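Local atomic coordinates of histone-lysine N-methyltransferase SETMAR (Homo sapiens, PDB entry 3BO5), a protein that dimethylates a lysine of histone H3 through its SET domain and, as a fusion with a mariner transposase, takes part in DNA double-strand break repair. Residues A[79-84]-A[114-119]; A[100-105]-A[220-225]. The protein carries 2 engineered substitutions. All blocks are in the same frame, centred on the assembly; numbering follows the deposited sequence.

Contact 1 of 2, residues A[79-84]-A[114-119]; sequences HGENYD and HCRNRV. With ZN (zinc ion), chain C.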
loop_
_atom_site.group_PDB
_atom_site.type_symbol
_atom_site.label_atom_id
_atom_site.label_comp_id
_atom_site.label_asym_id
_atom_site.label_seq_id
_atom_site.Cartn_x
_atom_site.Cartn_y
_atom_site.Cartn_z
ATOM N N HIS A 79 16.557 -6.867 12.357
ATOM C CA HIS A 79 15.849 -8.140 12.264
ATOM C C HIS A 79 16.139 -8.841 10.935
ATOM O O HIS A 79 15.293 -9.522 10.354
ATOM C CB HIS A 79 14.354 -7.924 12.577
ATOM C CG HIS A 79 14.125 -7.464 13.979
ATOM N ND1 HIS A 79 14.044 -6.129 14.323
ATOM C CD2 HIS A 79 14.016 -8.154 15.140
ATOM C CE1 HIS A 79 13.852 -6.017 15.627
ATOM N NE2 HIS A 79 13.859 -7.229 16.151
ATOM N N GLY A 80 17.390 -8.725 10.501
ATOM C CA GLY A 80 17.857 -9.480 9.358
ATOM C C GLY A 80 17.512 -8.657 8.125
ATOM O O GLY A 80 16.944 -7.557 8.227
ATOM N N GLU A 81 17.857 -9.164 6.967
ATOM C CA GLU A 81 17.630 -8.431 5.741
ATOM C C GLU A 81 16.152 -8.445 5.459
ATOM O O GLU A 81 15.499 -9.462 5.685
ATOM C CB GLU A 81 18.391 -9.051 4.590
ATOM C CG GLU A 81 19.902 -8.812 4.744
ATOM C CD GLU A 81 20.656 -9.241 3.483
ATOM O OE1 GLU A 81 20.720 -10.469 3.247
ATOM O OE2 GLU A 81 21.109 -8.345 2.704
ATOM N N ASN A 82 15.613 -7.335 4.963
ATOM C CA ASN A 82 14.219 -7.336 4.580
ATOM C C ASN A 82 14.074 -7.865 3.175
ATOM O O ASN A 82 13.020 -8.477 2.859
ATOM C CB ASN A 82 13.697 -5.904 4.620
ATOM C CG ASN A 82 13.678 -5.359 5.991
ATOM O OD1 ASN A 82 13.089 -5.950 6.913
ATOM N ND2 ASN A 82 14.347 -4.209 6.185
ATOM N N TYR A 83 15.075 -7.609 2.349
ATOM C CA TYR A 83 14.949 -7.880 0.940
ATOM C C TYR A 83 16.144 -8.689 0.465
ATOM O O TYR A 83 17.254 -8.598 1.031
ATOM C CB TYR A 83 14.920 -6.584 0.129
ATOM C CG TYR A 83 13.872 -5.607 0.662
ATOM C CD1 TYR A 83 12.500 -5.880 0.507
ATOM C CD2 TYR A 83 14.267 -4.436 1.331
ATOM C CE1 TYR A 83 11.518 -4.981 0.955
ATOM C CE2 TYR A 83 13.281 -3.520 1.778
ATOM C CZ TYR A 83 11.924 -3.819 1.600
ATOM O OH TYR A 83 11.005 -2.937 2.052
ATOM N N ASP A 84 15.899 -9.449 -0.601
ATOM C CA ASP A 84 17.002 -10.103 -1.279
ATOM C C ASP A 84 17.619 -9.263 -2.353
ATOM O O ASP A 84 17.322 -8.084 -2.520
ATOM C CB ASP A 84 16.599 -11.499 -1.814
ATOM C CG ASP A 84 15.634 -11.455 -2.922
ATOM O OD1 ASP A 84 15.558 -10.443 -3.665
ATOM O OD2 ASP A 84 14.986 -12.519 -3.103
ATOM N N HIS A 114 22.218 2.444 -3.845
ATOM C CA HIS A 114 22.217 1.036 -4.252
ATOM C C HIS A 114 22.060 0.033 -3.117
ATOM O O HIS A 114 22.055 -1.194 -3.303
ATOM C CB HIS A 114 23.431 0.736 -5.118
ATOM C CG HIS A 114 23.515 1.666 -6.283
ATOM N ND1 HIS A 114 24.478 2.654 -6.383
ATOM C CD2 HIS A 114 22.682 1.840 -7.340
ATOM C CE1 HIS A 114 24.267 3.357 -7.484
ATOM N NE2 HIS A 114 23.182 2.885 -8.082
ATOM N N CYS A 115 21.941 0.572 -1.909
ATOM C CA CYS A 115 21.847 -0.282 -0.775
ATOM C C CYS A 115 20.646 -1.227 -0.991
ATOM O O CYS A 115 19.580 -0.785 -1.400
ATOM C CB CYS A 115 21.571 0.577 0.480
ATOM S SG CYS A 115 21.265 -0.387 1.983
ATOM N N ARG A 116 20.841 -2.511 -0.666
ATOM C CA ARG A 116 19.770 -3.520 -0.806
ATOM C C ARG A 116 18.599 -3.285 0.113
ATOM O O ARG A 116 17.542 -3.893 -0.131
ATOM C CB ARG A 116 20.268 -4.949 -0.600
ATOM C CG ARG A 116 21.059 -5.354 -1.857
ATOM C CD ARG A 116 22.104 -6.415 -1.531
ATOM N NE ARG A 116 21.567 -7.723 -1.173
ATOM C CZ ARG A 116 22.346 -8.790 -0.982
ATOM N NH1 ARG A 116 21.816 -9.958 -0.660
ATOM N NH2 ARG A 116 23.667 -8.677 -1.118
ATOM N N ASN A 117 18.775 -2.420 1.111
ATOM C CA ASN A 117 17.667 -2.114 2.013
ATOM C C ASN A 117 16.940 -0.831 1.613
ATOM O O ASN A 117 16.336 -0.188 2.495
ATOM C CB ASN A 117 18.142 -2.052 3.485
ATOM C CG ASN A 117 17.025 -2.143 4.462
ATOM O OD1 ASN A 117 16.161 -2.997 4.316
ATOM N ND2 ASN A 117 17.087 -1.322 5.513
ATOM N N ARG A 118 16.999 -0.485 0.324
ATOM C CA ARG A 118 16.183 0.623 -0.257
ATOM C C ARG A 118 15.390 -0.012 -1.367
ATOM O O ARG A 118 15.975 -0.403 -2.395
ATOM C CB ARG A 118 17.083 1.744 -0.813
ATOM C CG ARG A 118 18.016 2.324 0.239
ATOM C CD ARG A 118 18.943 3.267 -0.431
ATOM N NE ARG A 118 19.891 3.958 0.478
ATOM C CZ ARG A 118 19.622 5.028 1.192
ATOM N NH1 ARG A 118 18.393 5.504 1.264
ATOM N NH2 ARG A 118 20.631 5.599 1.907
ATOM N N VAL A 119 14.093 -0.166 -1.151
ATOM C CA VAL A 119 13.212 -0.868 -2.125
ATOM C C VAL A 119 11.929 -0.072 -2.248
ATOM O O VAL A 119 11.719 0.513 -3.314
ATOM C CB VAL A 119 12.948 -2.326 -1.776
ATOM C CG1 VAL A 119 11.814 -2.925 -2.589
ATOM C CG2 VAL A 119 14.227 -3.106 -1.961
HETATM ZN ZN ZN C . 21.679 1.043 3.735
HETATM O O HOH W 1 19.636 -8.034 0.443
HETATM O O HOH W 2 17.014 -5.527 3.420
HETATM O O HOH W 3 17.119 -5.310 -2.429
#
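Two asparagine side chains, Asn-82 and Asn-117, make the one direct hydrogen bond between these loops, while waters carry most other polar links. Asn-82 ND2 donates to Asn-117 OD1 at 2.9 Å, nearly straight (162°), with the two amides close to coplanar. The same OD1 also accepts a water that takes the N-H of Tyr-83, and Asn-117 ND2 bonds to Phe-103 O, so both ends are fixed. Asn-117 sits beside the triangular three-zinc cluster of the pre-SET domain, and its backbone N donates to Cys-115 SG (3.3 Å), which binds zinc at 2.3 Å in a site completed by Cys-69, Cys-105 and Cys-111. Both residues belong to a type I turn, Cys-115 to Arg-118, closed by Arg-118 N to Cys-115 O. With CG anti to the carbonyl carbon (chi1 -52°), Tyr-83 turns its ring toward 114-119, where Val-119 CG2 lies over one face, 3.7 Å from the centroid, in a CH-pi contact; Asn-82 CB lies over the other. Nearer solvent, Glu-81 OE2 sits over one face of the Arg-116 guanidinium, 3.8 Å from NH1, a long, charge-only salt bridge; a water donating to Glu-81 OE2 and Tyr-83 O also takes a weak bond from Arg-116 NE.

Contact 2 of 2, residues A[100-105]-A[220-225]; sequences EPVFEC and IPVRID. With ZN (zinc ion), chain B; ZN (zinc ion), chain C.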
loop_
_atom_site.group_PDB
_atom_site.type_symbol
_atom_site.label_atom_id
_atom_site.label_comp_id
_atom_site.label_asym_id
_atom_site.label_seq_id
_atom_site.Cartn_x
_atom_site.Cartn_y
_atom_site.Cartn_z
ATOM N N GLU A 100 8.393 -8.760 13.033
ATOM C CA GLU A 100 9.547 -7.847 13.043
ATOM C C GLU A 100 9.279 -6.603 12.168
ATOM O O GLU A 100 9.022 -6.727 10.968
ATOM C CB GLU A 100 10.783 -8.572 12.542
ATOM C CG GLU A 100 11.255 -9.752 13.399
ATOM C CD GLU A 100 11.938 -10.828 12.554
ATOM O OE1 GLU A 100 11.847 -10.774 11.294
ATOM O OE2 GLU A 100 12.560 -11.742 13.149
ATOM N N PRO A 101 9.396 -5.415 12.760
ATOM C CA PRO A 101 9.144 -4.181 12.005
ATOM C C PRO A 101 10.197 -3.963 10.923
ATOM O O PRO A 101 11.391 -4.303 11.102
ATOM C CB PRO A 101 9.174 -3.080 13.066
ATOM C CG PRO A 101 10.031 -3.651 14.178
ATOM C CD PRO A 101 9.781 -5.149 14.157
ATOM N N VAL A 102 9.751 -3.441 9.790
ATOM C CA VAL A 102 10.608 -3.222 8.648
ATOM C C VAL A 102 11.001 -1.755 8.541
ATOM O O VAL A 102 10.116 -0.839 8.455
ATOM C CB VAL A 102 9.927 -3.586 7.296
ATOM C CG1 VAL A 102 10.804 -3.248 6.102
ATOM C CG2 VAL A 102 9.528 -5.109 7.262
ATOM N N PHE A 103 12.332 -1.547 8.569
ATOM C CA PHE A 103 12.874 -0.213 8.317
ATOM C C PHE A 103 13.750 -0.272 7.099
ATOM O O PHE A 103 14.608 -1.100 7.039
ATOM C CB PHE A 103 13.717 0.228 9.522
ATOM C CG PHE A 103 12.886 0.529 10.703
ATOM C CD1 PHE A 103 12.492 1.856 10.961
ATOM C CD2 PHE A 103 12.511 -0.504 11.574
ATOM C CE1 PHE A 103 11.688 2.156 12.080
ATOM C CE2 PHE A 103 11.703 -0.205 12.717
ATOM C CZ PHE A 103 11.323 1.099 12.943
ATOM N N GLU A 104 13.493 0.584 6.133
ATOM C CA GLU A 104 14.465 0.804 5.015
ATOM C C GLU A 104 15.520 1.831 5.412
ATOM O O GLU A 104 15.282 2.718 6.257
ATOM C CB GLU A 104 13.741 1.282 3.735
ATOM C CG GLU A 104 12.882 0.169 3.194
ATOM C CD GLU A 104 12.483 0.365 1.720
ATOM O OE1 GLU A 104 12.821 1.404 1.075
ATOM O OE2 GLU A 104 11.757 -0.564 1.295
ATOM N N CYS A 105 16.678 1.768 4.720
ATOM C CA CYS A 105 17.625 2.879 4.833
ATOM C C CYS A 105 16.941 4.114 4.234
ATOM O O CYS A 105 16.060 4.003 3.394
ATOM C CB CYS A 105 18.925 2.504 4.173
ATOM S SG CYS A 105 19.776 1.316 5.111
ATOM N N ILE A 220 2.700 -4.615 3.884
ATOM C CA ILE A 220 3.632 -4.570 4.972
ATOM C C ILE A 220 3.857 -3.111 5.353
ATOM O O ILE A 220 4.153 -2.322 4.475
ATOM C CB ILE A 220 5.027 -5.109 4.448
ATOM C CG1 ILE A 220 4.893 -6.566 4.021
ATOM C CG2 ILE A 220 6.071 -5.103 5.562
ATOM C CD1 ILE A 220 4.218 -7.390 5.034
ATOM N N PRO A 221 3.721 -2.747 6.664
ATOM C CA PRO A 221 4.126 -1.354 7.040
ATOM C C PRO A 221 5.632 -1.233 6.934
ATOM O O PRO A 221 6.369 -2.049 7.497
ATOM C CB PRO A 221 3.664 -1.238 8.518
ATOM C CG PRO A 221 2.716 -2.431 8.760
ATOM C CD PRO A 221 3.175 -3.515 7.791
ATOM N N VAL A 222 6.089 -0.274 6.121
ATOM C CA VAL A 222 7.514 -0.104 5.922
ATOM C C VAL A 222 7.871 1.328 6.329
ATOM O O VAL A 222 7.332 2.279 5.762
ATOM C CB VAL A 222 7.896 -0.362 4.455
ATOM C CG1 VAL A 222 9.376 0.003 4.265
ATOM C CG2 VAL A 222 7.661 -1.849 4.098
ATOM N N ARG A 223 8.781 1.445 7.320
ATOM C CA ARG A 223 9.252 2.793 7.680
ATOM C C ARG A 223 10.500 3.187 6.958
ATOM O O ARG A 223 11.391 2.371 6.791
ATOM C CB ARG A 223 9.403 2.923 9.215
ATOM C CG ARG A 223 8.046 2.971 9.908
ATOM C CD ARG A 223 8.115 2.856 11.404
ATOM N NE ARG A 223 6.766 3.109 11.927
ATOM C CZ ARG A 223 5.793 2.196 11.976
ATOM N NH1 ARG A 223 5.981 0.955 11.508
ATOM N NH2 ARG A 223 4.609 2.537 12.504
ATOM N N ILE A 224 10.581 4.452 6.555
ATOM C CA ILE A 224 11.717 4.960 5.806
ATOM C C ILE A 224 12.200 6.217 6.553
ATOM O O ILE A 224 12.972 6.111 7.487
ATOM C CB ILE A 224 11.399 5.238 4.361
ATOM C CG1 ILE A 224 10.718 3.957 3.754
ATOM C CG2 ILE A 224 12.692 5.639 3.565
ATOM C CD1 ILE A 224 10.468 3.980 2.251
ATOM N N ASP A 225 11.714 7.380 6.137
ATOM C CA ASP A 225 12.116 8.610 6.859
ATOM C C ASP A 225 11.333 8.880 8.122
ATOM O O ASP A 225 11.830 9.443 9.068
ATOM C CB ASP A 225 11.971 9.820 5.947
ATOM C CG ASP A 225 12.890 9.793 4.748
ATOM O OD1 ASP A 225 13.944 9.239 4.836
ATOM O OD2 ASP A 225 12.596 10.415 3.693
HETATM ZN ZN ZN B . 20.208 2.613 7.023
HETATM ZN ZN ZN C . 21.679 1.043 3.735
HETATM O O HOH W 4 6.764 -3.448 9.672
HETATM O O HOH W 5 7.858 -0.539 9.982
HETATM O O HOH W 6 14.083 3.789 8.434
#
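The short, weakly bonded strand 102-103 runs parallel to the end of strand 217-223, their touching parts 27° apart in direction, with Phe-103 bridged to Arg-223. Arg-223 N donates to Val-102 O at 2.9 Å, and Arg-223 O accepts the N-H of Glu-104 at 2.8 Å, so both its N-H and its C=O are spent on the residues either side of Phe-103, as in parallel pairing; Phe-103 CA adds a C-H...O contact to the same carbonyl. This is where the pre-SET domain adds a short strand to the SET-domain sheet, whose strand 230-235 flanks 217-223. Toward the start of the pairing, a water takes the N-H of Val-102 and donates to Pro-221 O. The side chains fall on two faces. On one, Val-102 CG1 meets Val-222 CG2 (4.0 Å) and Val-102 CG2 meets Ile-220 CG2. On the other, the extended Arg-223 chain lies obliquely against the Phe-103 ring, CD 3.7 Å from CE1, before its guanidinium leaves for a salt bridge with Glu-185. Glu-104 runs alongside Ile-224, pointing the same way, and Glu-104 CG reaches Val-222 CG1 at 3.7 Å; its carboxylate is gripped by the N-H groups of Val-119 (to OE1) and Val-120 (to OE2) and by Gln-121 NE2 (to OE1). Past the strand, Cys-105 turns away from 220-225, and its SG bridges two zinc ions, 2.4 Å from each.

The centres of contacts 1 and 2 lie about 10 Å apart, and their segments alternate along the chain: 79-84, 100-105, 114-119, then 220-225. Contact 1 stays within the pre-SET domain; contact 2 joins that domain to the SET-domain sheet through strands 102-103 and 217-223. Segment 100-105 lies between, touching both loops of contact 1 and strand 217-223. Tyr-83 OH comes within 2.6 Å of Glu-104 OE2, a probable hydrogen bond, and Asn-117 O packs on Glu-104 CB. Cys-115 and Cys-105 also ligate one zinc in common. Zinc cluster, loops and sheet therefore form a continuous structure joining the pre-SET to the catalytic domain.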